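ZINC phosphodiesterase ELAC protein 1 (Homo sapiens, PDB 3ZWF) removes 2',3'-cyclic phosphate from tRNAs during their repair and, as a two-zinc endonuclease, shows some 3'-processing activity on tRNA precursors. Local coordinates at residues 246-258 with 285-298. Sequence-based numbering, arbitrary orientation. Where two conformers were deposited one is given.
With ZN (zinc ion), chain E; ZN (zinc ion), chain D; PO4 (phosphate ion), chain F.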
ATOM      1  N   ILE A 246      -8.126   8.864 -25.763  1.00 34.14           N
ATOM      2  CA  ILE A 246      -7.143   8.113 -24.997  1.00 33.22           C
ATOM      3  C   ILE A 246      -7.818   6.871 -24.411  1.00 31.70           C
ATOM      4  O   ILE A 246      -8.846   6.984 -23.770  1.00 31.61           O
ATOM      5  CB  ILE A 246      -6.643   8.903 -23.794  1.00 34.48           C
ATOM      6  CG1 ILE A 246      -6.156  10.285 -24.231  1.00 37.57           C
ATOM      7  CG2 ILE A 246      -5.511   8.137 -23.125  1.00 32.60           C
ATOM      8  CD1 ILE A 246      -4.967  10.272 -25.077  1.00 41.62           C
ATOM      9  N   CYS A 247      -7.247   5.705 -24.700  1.00 31.01           N
ATOM     10  CA  CYS A 247      -7.758   4.431 -24.197  1.00 30.11           C
ATOM     11  C   CYS A 247      -6.678   3.746 -23.352  1.00 28.96           C
ATOM     12  O   CYS A 247      -5.544   3.615 -23.769  1.00 28.93           O
ATOM     13  CB  CYS A 247      -8.144   3.518 -25.332  1.00 31.05           C
ATOM     14  SG  CYS A 247      -9.533   4.215 -26.261  1.00 36.23           S
ATOM     15  N   ILE A 248      -7.088   3.323 -22.172  1.00 28.14           N
ATOM     16  CA  ILE A 248      -6.183   2.742 -21.174  1.00 27.29           C
ATOM     17  C   ILE A 248      -6.797   1.419 -20.759  1.00 26.59           C
ATOM     18  O   ILE A 248      -7.911   1.408 -20.190  1.00 26.55           O
ATOM     19  CB  ILE A 248      -6.075   3.674 -19.955  1.00 28.39           C
ATOM     20  CG1 ILE A 248      -5.554   5.053 -20.418  1.00 31.59           C
ATOM     21  CG2 ILE A 248      -5.089   3.061 -18.921  1.00 30.46           C
ATOM     22  CD1 ILE A 248      -5.508   6.086 -19.348  1.00 39.01           C
ATOM     23  N   LEU A 249      -6.115   0.317 -21.073  1.00 26.31           N
ATOM     24  CA  LEU A 249      -6.640  -1.017 -20.791  1.00 25.99           C
ATOM     25  C   LEU A 249      -5.960  -1.641 -19.569  1.00 25.17           C
ATOM     26  O   LEU A 249      -4.723  -1.615 -19.480  1.00 25.17           O
ATOM     27  CB  LEU A 249      -6.466  -1.965 -21.950  1.00 26.45           C
ATOM     28  CG  LEU A 249      -7.436  -1.851 -23.128  1.00 29.49           C
ATOM     29  CD1 LEU A 249      -7.277  -0.525 -23.850  1.00 30.96           C
ATOM     30  CD2 LEU A 249      -7.213  -3.045 -24.059  1.00 31.04           C
ATOM     31  N   GLY A 250      -6.767  -2.195 -18.668  1.00 24.88           N
ATOM     32  CA  GLY A 250      -6.240  -3.029 -17.568  1.00 24.30           C
ATOM     33  C   GLY A 250      -5.598  -4.319 -18.062  1.00 24.36           C
ATOM     34  O   GLY A 250      -5.620  -4.656 -19.269  1.00 24.85           O
ATOM     35  N   ASP A 251      -5.015  -5.057 -17.119  1.00 23.98           N
ATOM     36  CA  ASP A 251      -4.435  -6.370 -17.399  1.00 24.13           C
ATOM     37  C   ASP A 251      -5.475  -7.197 -18.151  1.00 24.69           C
ATOM     38  O   ASP A 251      -6.653  -7.203 -17.830  1.00 24.82           O
ATOM     39  CB  ASP A 251      -4.128  -7.149 -16.139  1.00 23.86           C
ATOM     40  CG  ASP A 251      -3.049  -6.491 -15.254  1.00 23.45           C
ATOM     41  OD1 ASP A 251      -2.522  -5.415 -15.574  1.00 23.38           O
ATOM     42  OD2 ASP A 251      -2.763  -7.077 -14.175  1.00 23.34           O
ATOM     43  N   CYS A 252      -4.994  -7.911 -19.155  1.00 25.13           N
ATOM     44  CA  CYS A 252      -5.875  -8.724 -20.013  1.00 25.88           C
ATOM     45  C   CYS A 252      -5.072  -9.615 -20.954  1.00 26.38           C
ATOM     46  O   CYS A 252      -3.933  -9.329 -21.276  1.00 26.19           O
ATOM     47  CB  CYS A 252      -6.799  -7.826 -20.843  1.00 26.27           C
ATOM     48  SG  CYS A 252      -6.033  -6.822 -22.089  1.00 28.33           S
ATOM     49  N   SER A 253      -5.764 -10.654 -21.410  1.00 28.11           N
ATOM     50  CA  SER A 253      -5.344 -11.549 -22.482  0.50 29.25           C
ATOM     51  C   SER A 253      -6.215 -11.348 -23.729  1.00 29.65           C
ATOM     52  O   SER A 253      -6.006 -12.004 -24.758  1.00 30.65           O
ATOM     53  CB  SER A 253      -5.481 -12.996 -22.006  0.50 32.65           C
ATOM     54  OG  SER A 253      -4.974 -13.913 -22.953  0.50 40.17           O
ATOM     55  N   GLY A 254      -7.193 -10.461 -23.618  1.00 29.29           N
ATOM     56  CA  GLY A 254      -8.100 -10.152 -24.720  1.00 30.79           C
ATOM     57  C   GLY A 254      -9.270  -9.280 -24.272  1.00 31.32           C
ATOM     58  O   GLY A 254      -9.414  -8.947 -23.089  1.00 30.32           O
ATOM     59  N   VAL A 255     -10.098  -8.907 -25.245  1.00 34.56           N
ATOM     60  CA  VAL A 255     -11.256  -8.055 -25.017  1.00 34.83           C
ATOM     61  C   VAL A 255     -12.477  -8.941 -25.173  1.00 39.44           C
ATOM     62  O   VAL A 255     -12.485  -9.826 -26.032  1.00 42.98           O
ATOM     63  CB  VAL A 255     -11.304  -6.887 -26.080  1.00 40.24           C
ATOM     64  CG1 VAL A 255     -12.571  -6.035 -25.929  1.00 45.21           C
ATOM     65  CG2 VAL A 255     -10.051  -6.038 -25.994  1.00 43.03           C
ATOM     66  N   VAL A 256     -13.528  -8.682 -24.391  1.00 34.35           N
ATOM     67  CA  VAL A 256     -14.695  -9.516 -24.406  1.00 36.96           C
ATOM     68  C   VAL A 256     -15.695  -8.875 -25.352  1.00 44.83           C
ATOM     69  O   VAL A 256     -16.194  -7.779 -25.084  1.00 45.90           O
ATOM     70  CB  VAL A 256     -15.357  -9.670 -23.047  1.00 37.55           C
ATOM     71  CG1 VAL A 256     -16.565 -10.594 -23.153  1.00 36.60           C
ATOM     72  CG2 VAL A 256     -14.390 -10.191 -22.095  1.00 34.41           C
ATOM     73  N   GLY A 257     -15.927  -9.559 -26.462  1.00 49.11           N
ATOM     74  CA  GLY A 257     -16.857  -9.092 -27.497  1.00 49.96           C
ATOM     75  C   GLY A 257     -16.368  -7.836 -28.190  1.00 49.60           C
ATOM     76  O   GLY A 257     -15.173  -7.541 -28.179  1.00 48.13           O
ATOM     77  N   ASP A 258     -17.319  -7.080 -28.760  1.00 51.92           N
ATOM     78  CA  ASP A 258     -17.009  -5.939 -29.666  1.00 49.76           C
ATOM     79  C   ASP A 258     -17.105  -4.521 -29.032  1.00 51.71           C
ATOM     80  O   ASP A 258     -16.673  -3.529 -29.623  1.00 51.12           O
ATOM     81  CB  ASP A 258     -17.869  -6.003 -30.943  1.00 50.85           C
ATOM     82  N   LYS A 285      -0.939 -15.955 -21.501  1.00 30.76           N
ATOM     83  CA  LYS A 285      -2.377 -16.199 -21.624  1.00 32.81           C
ATOM     84  C   LYS A 285      -2.899 -16.964 -20.424  1.00 35.20           C
ATOM     85  O   LYS A 285      -3.976 -16.677 -19.929  1.00 33.21           O
ATOM     86  CB  LYS A 285      -2.689 -16.957 -22.919  1.00 34.84           C
ATOM     87  CG  LYS A 285      -2.496 -16.139 -24.175  1.00 36.15           C
ATOM     88  CD  LYS A 285      -2.782 -16.977 -25.396  1.00 39.38           C
ATOM     89  CE  LYS A 285      -2.671 -16.179 -26.693  1.00 41.78           C
ATOM     90  NZ  LYS A 285      -2.571 -17.098 -27.855  1.00 47.92           N
ATOM     91  N   GLU A 286      -2.112 -17.928 -19.953  1.00 35.74           N
ATOM     92  CA  GLU A 286      -2.449 -18.702 -18.731  1.00 35.72           C
ATOM     93  C   GLU A 286      -2.736 -17.785 -17.538  1.00 34.63           C
ATOM     94  O   GLU A 286      -3.609 -18.078 -16.723  1.00 34.33           O
ATOM     95  CB  GLU A 286      -1.342 -19.712 -18.389  1.00 39.28           C
ATOM     96  N   HIS A 287      -2.010 -16.678 -17.443  1.00 30.92           N
ATOM     97  CA  HIS A 287      -2.171 -15.710 -16.362  1.00 31.22           C
ATOM     98  C   HIS A 287      -3.035 -14.509 -16.705  1.00 28.89           C
ATOM     99  O   HIS A 287      -3.037 -13.525 -15.956  1.00 29.61           O
ATOM    100  CB  HIS A 287      -0.817 -15.249 -15.851  1.00 32.78           C
ATOM    101  CG  HIS A 287      -0.073 -16.314 -15.117  1.00 44.41           C
ATOM    102  ND1 HIS A 287       0.827 -17.153 -15.734  1.00 46.95           N
ATOM    103  CD2 HIS A 287      -0.131 -16.709 -13.822  1.00 52.01           C
ATOM    104  CE1 HIS A 287       1.317 -18.000 -14.847  1.00 45.91           C
ATOM    105  NE2 HIS A 287       0.741 -17.761 -13.683  1.00 48.08           N
ATOM    106  N   GLY A 288      -3.750 -14.587 -17.822  1.00 27.40           N
ATOM    107  CA  GLY A 288      -4.636 -13.483 -18.258  1.00 26.93           C
ATOM    108  C   GLY A 288      -3.895 -12.235 -18.704  1.00 26.34           C
ATOM    109  O   GLY A 288      -4.383 -11.093 -18.561  1.00 25.96           O
ATOM    110  N   HIS A 289      -2.710 -12.462 -19.280  1.00 26.40           N
ATOM    111  CA  HIS A 289      -1.836 -11.396 -19.726  1.00 25.97           C
ATOM    112  C   HIS A 289      -1.639 -11.434 -21.258  1.00 26.55           C
ATOM    113  O   HIS A 289      -2.053 -12.378 -21.925  1.00 27.31           O
ATOM    114  CB  HIS A 289      -0.485 -11.443 -18.992  1.00 25.64           C
ATOM    115  CG  HIS A 289      -0.576 -11.016 -17.554  1.00 25.08           C
ATOM    116  ND1 HIS A 289      -1.198  -9.852 -17.168  1.00 24.93           N
ATOM    117  CD2 HIS A 289      -0.107 -11.586 -16.413  1.00 27.02           C
ATOM    118  CE1 HIS A 289      -1.134  -9.731 -15.849  1.00 25.19           C
ATOM    119  NE2 HIS A 289      -0.497 -10.786 -15.359  1.00 25.22           N
ATOM    120  N   SER A 290      -0.964 -10.396 -21.725  1.00 26.29           N
ATOM    121  CA  SER A 290      -0.620 -10.206 -23.151  1.00 26.85           C
ATOM    122  C   SER A 290       0.883 -10.093 -23.361  1.00 26.79           C
ATOM    123  O   SER A 290       1.681  -9.784 -22.451  1.00 26.28           O
ATOM    124  CB  SER A 290      -1.285  -8.940 -23.657  1.00 26.82           C
ATOM    125  OG  SER A 290      -2.683  -9.086 -23.695  1.00 27.10           O
ATOM    126  N   THR A 291       1.265 -10.331 -24.599  1.00 27.46           N
ATOM    127  CA  THR A 291       2.638 -10.133 -25.033  1.00 27.58           C
ATOM    128  C   THR A 291       2.656  -8.985 -26.075  1.00 27.86           C
ATOM    129  O   THR A 291       1.594  -8.489 -26.474  1.00 28.03           O
ATOM    130  CB  THR A 291       3.200 -11.410 -25.655  1.00 28.29           C
ATOM    131  OG1 THR A 291       2.530 -11.661 -26.888  1.00 29.09           O
ATOM    132  CG2 THR A 291       3.051 -12.606 -24.702  1.00 28.27           C
ATOM    133  N   PRO A 292       3.856  -8.530 -26.492  1.00 28.01           N
ATOM    134  CA  PRO A 292       3.820  -7.387 -27.396  1.00 28.39           C
ATOM    135  C   PRO A 292       3.094  -7.641 -28.727  1.00 29.27           C
ATOM    136  O   PRO A 292       2.427  -6.745 -29.224  1.00 29.55           O
ATOM    137  CB  PRO A 292       5.294  -7.113 -27.654  1.00 28.59           C
ATOM    138  CG  PRO A 292       5.961  -7.517 -26.361  1.00 27.95           C
ATOM    139  CD  PRO A 292       5.222  -8.756 -25.958  1.00 27.83           C
ATOM    140  N   GLN A 293       3.210  -8.851 -29.256  1.00 29.80           N
ATOM    141  CA  GLN A 293       2.501  -9.160 -30.515  1.00 30.80           C
ATOM    142  C   GLN A 293       0.984  -9.110 -30.327  1.00 30.83           C
ATOM    143  O   GLN A 293       0.252  -8.697 -31.210  1.00 31.55           O
ATOM    144  CB  GLN A 293       2.936 -10.496 -31.083  1.00 31.97           C
ATOM    145  CG  GLN A 293       2.356 -10.764 -32.507  1.00 34.25           C
ATOM    146  CD  GLN A 293       2.584  -9.656 -33.560  1.00 36.77           C
ATOM    147  OE1 GLN A 293       1.598  -9.049 -34.077  1.00 40.70           O
ATOM    148  NE2 GLN A 293       3.847  -9.427 -33.921  1.00 33.59           N
ATOM    149  N   MET A 294       0.506  -9.497 -29.148  1.00 30.11           N
ATOM    150  CA  MET A 294      -0.953  -9.488 -28.904  1.00 30.18           C
ATOM    151  C   MET A 294      -1.452  -8.053 -28.811  1.00 29.90           C
ATOM    152  O   MET A 294      -2.509  -7.691 -29.394  1.00 30.52           O
ATOM    153  CB  MET A 294      -1.315 -10.251 -27.617  1.00 29.56           C
ATOM    154  CG  MET A 294      -0.997 -11.730 -27.690  1.00 30.06           C
ATOM    155  SD  MET A 294      -1.031 -12.530 -26.072  1.00 29.45           S
ATOM    156  CE  MET A 294      -2.722 -12.141 -25.527  1.00 29.22           C
ATOM    157  N   ALA A 295      -0.662  -7.219 -28.141  1.00 29.16           N
ATOM    158  CA  ALA A 295      -0.997  -5.808 -27.986  1.00 28.99           C
ATOM    159  C   ALA A 295      -0.970  -5.095 -29.356  1.00 29.98           C
ATOM    160  O   ALA A 295      -1.864  -4.310 -29.676  1.00 30.55           O
ATOM    161  CB  ALA A 295      -0.053  -5.120 -27.011  1.00 28.19           C
ATOM    162  N   ALA A 296       0.060  -5.405 -30.138  1.00 30.42           N
ATOM    163  CA  ALA A 296       0.291  -4.792 -31.450  1.00 31.81           C
ATOM    164  C   ALA A 296      -0.852  -5.133 -32.416  1.00 34.47           C
ATOM    165  O   ALA A 296      -1.312  -4.302 -33.193  1.00 33.94           O
ATOM    166  CB  ALA A 296       1.639  -5.249 -32.027  1.00 32.07           C
ATOM    167  N   THR A 297      -1.309  -6.374 -32.329  1.00 35.97           N
ATOM    168  CA  THR A 297      -2.380  -6.858 -33.174  1.00 35.29           C
ATOM    169  C   THR A 297      -3.684  -6.126 -32.817  1.00 34.98           C
ATOM    170  O   THR A 297      -4.457  -5.701 -33.715  1.00 36.27           O
ATOM    171  CB  THR A 297      -2.541  -8.376 -33.009  1.00 36.24           C
ATOM    172  OG1 THR A 297      -1.396  -9.035 -33.534  1.00 35.04           O
ATOM    173  CG2 THR A 297      -3.787  -8.892 -33.780  1.00 41.94           C
ATOM    174  N   PHE A 298      -3.936  -5.952 -31.522  1.00 33.69           N
ATOM    175  CA  PHE A 298      -5.105  -5.163 -31.087  1.00 33.20           C
ATOM    176  C   PHE A 298      -5.012  -3.688 -31.518  1.00 33.76           C
ATOM    177  O   PHE A 298      -5.998  -3.109 -31.983  1.00 36.22           O
ATOM    178  CB  PHE A 298      -5.335  -5.244 -29.577  1.00 33.41           C
ATOM    179  CG  PHE A 298      -6.516  -4.454 -29.128  1.00 32.74           C
ATOM    180  CD1 PHE A 298      -7.814  -4.857 -29.471  1.00 36.06           C
ATOM    181  CD2 PHE A 298      -6.348  -3.268 -28.440  1.00 32.49           C
ATOM    182  CE1 PHE A 298      -8.914  -4.124 -29.055  1.00 38.05           C
ATOM    183  CE2 PHE A 298      -7.456  -2.544 -27.989  1.00 33.19           C
ATOM    184  CZ  PHE A 298      -8.732  -2.965 -28.308  1.00 37.92           C
TER
HETATM  185 ZN    ZN E1364      -4.008  -8.480 -12.707  1.00 30.12          ZN
HETATM  186 ZN    ZN D1363      -1.310  -6.370 -12.711  0.90 26.97          ZN
HETATM  187  P   PO4 F1365      -0.864  -9.610 -12.321  1.00 29.50           P
HETATM  188  O1  PO4 F1365      -2.298  -9.829 -12.868  1.00 26.45           O
HETATM  189  O2  PO4 F1365      -1.040  -9.744 -10.718  1.00 24.35           O
HETATM  190  O3  PO4 F1365      -0.408  -8.221 -12.524  1.00 35.68           O
HETATM  191  O4  PO4 F1365      -0.041 -10.752 -12.807  1.00 39.19           O
HETATM  192  O   HOH W   1      -2.747  -7.417 -11.470  1.00 28.39           O
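Asp251 OD2 bridges both catalytic zinc ions, 2.2 Å from the zinc of chain D and 2.4 Å from the zinc of chain E. The edge of the His289 ring comes up beside it, CE1 3.5 Å from Asp251 OD2. NE2 of that ring then donates a nearly straight bond, 162° at the hydrogen, to O4 of the phosphate at 2.6 Å. This phosphate, probably from the crystallisation liquor, also binds both metals, an arrangement consistent with the imidazole meeting a phosphate of the RNA substrate. Glu273 bonds ND1 and helps fix the ring's rotation.

One residue on, Ser290 OG lies anti to its carbonyl carbon (chi1 -68°), which turns it to donate to Cys252 O at 2.7 Å, from 35° above the carbonyl plane and so not on a lone pair. Ser253 CA makes a CA-H...O contact with His289 O at 3.4 Å, while the bent end of Met294 brings CE to Ser253 O. Farther along, Val255 CG2 lies 3.8 Å from Phe298 CE1, the side chains crossing at about a right angle; Leu249 CD2 comes within 4.0 Å of Phe298 CE2.

In this metallo-beta-lactamase fold, strand 245-249 and the loop running on to 254-255 thus meet both the turn after helix 281-286 and helix 292-301, beside strand 269-273.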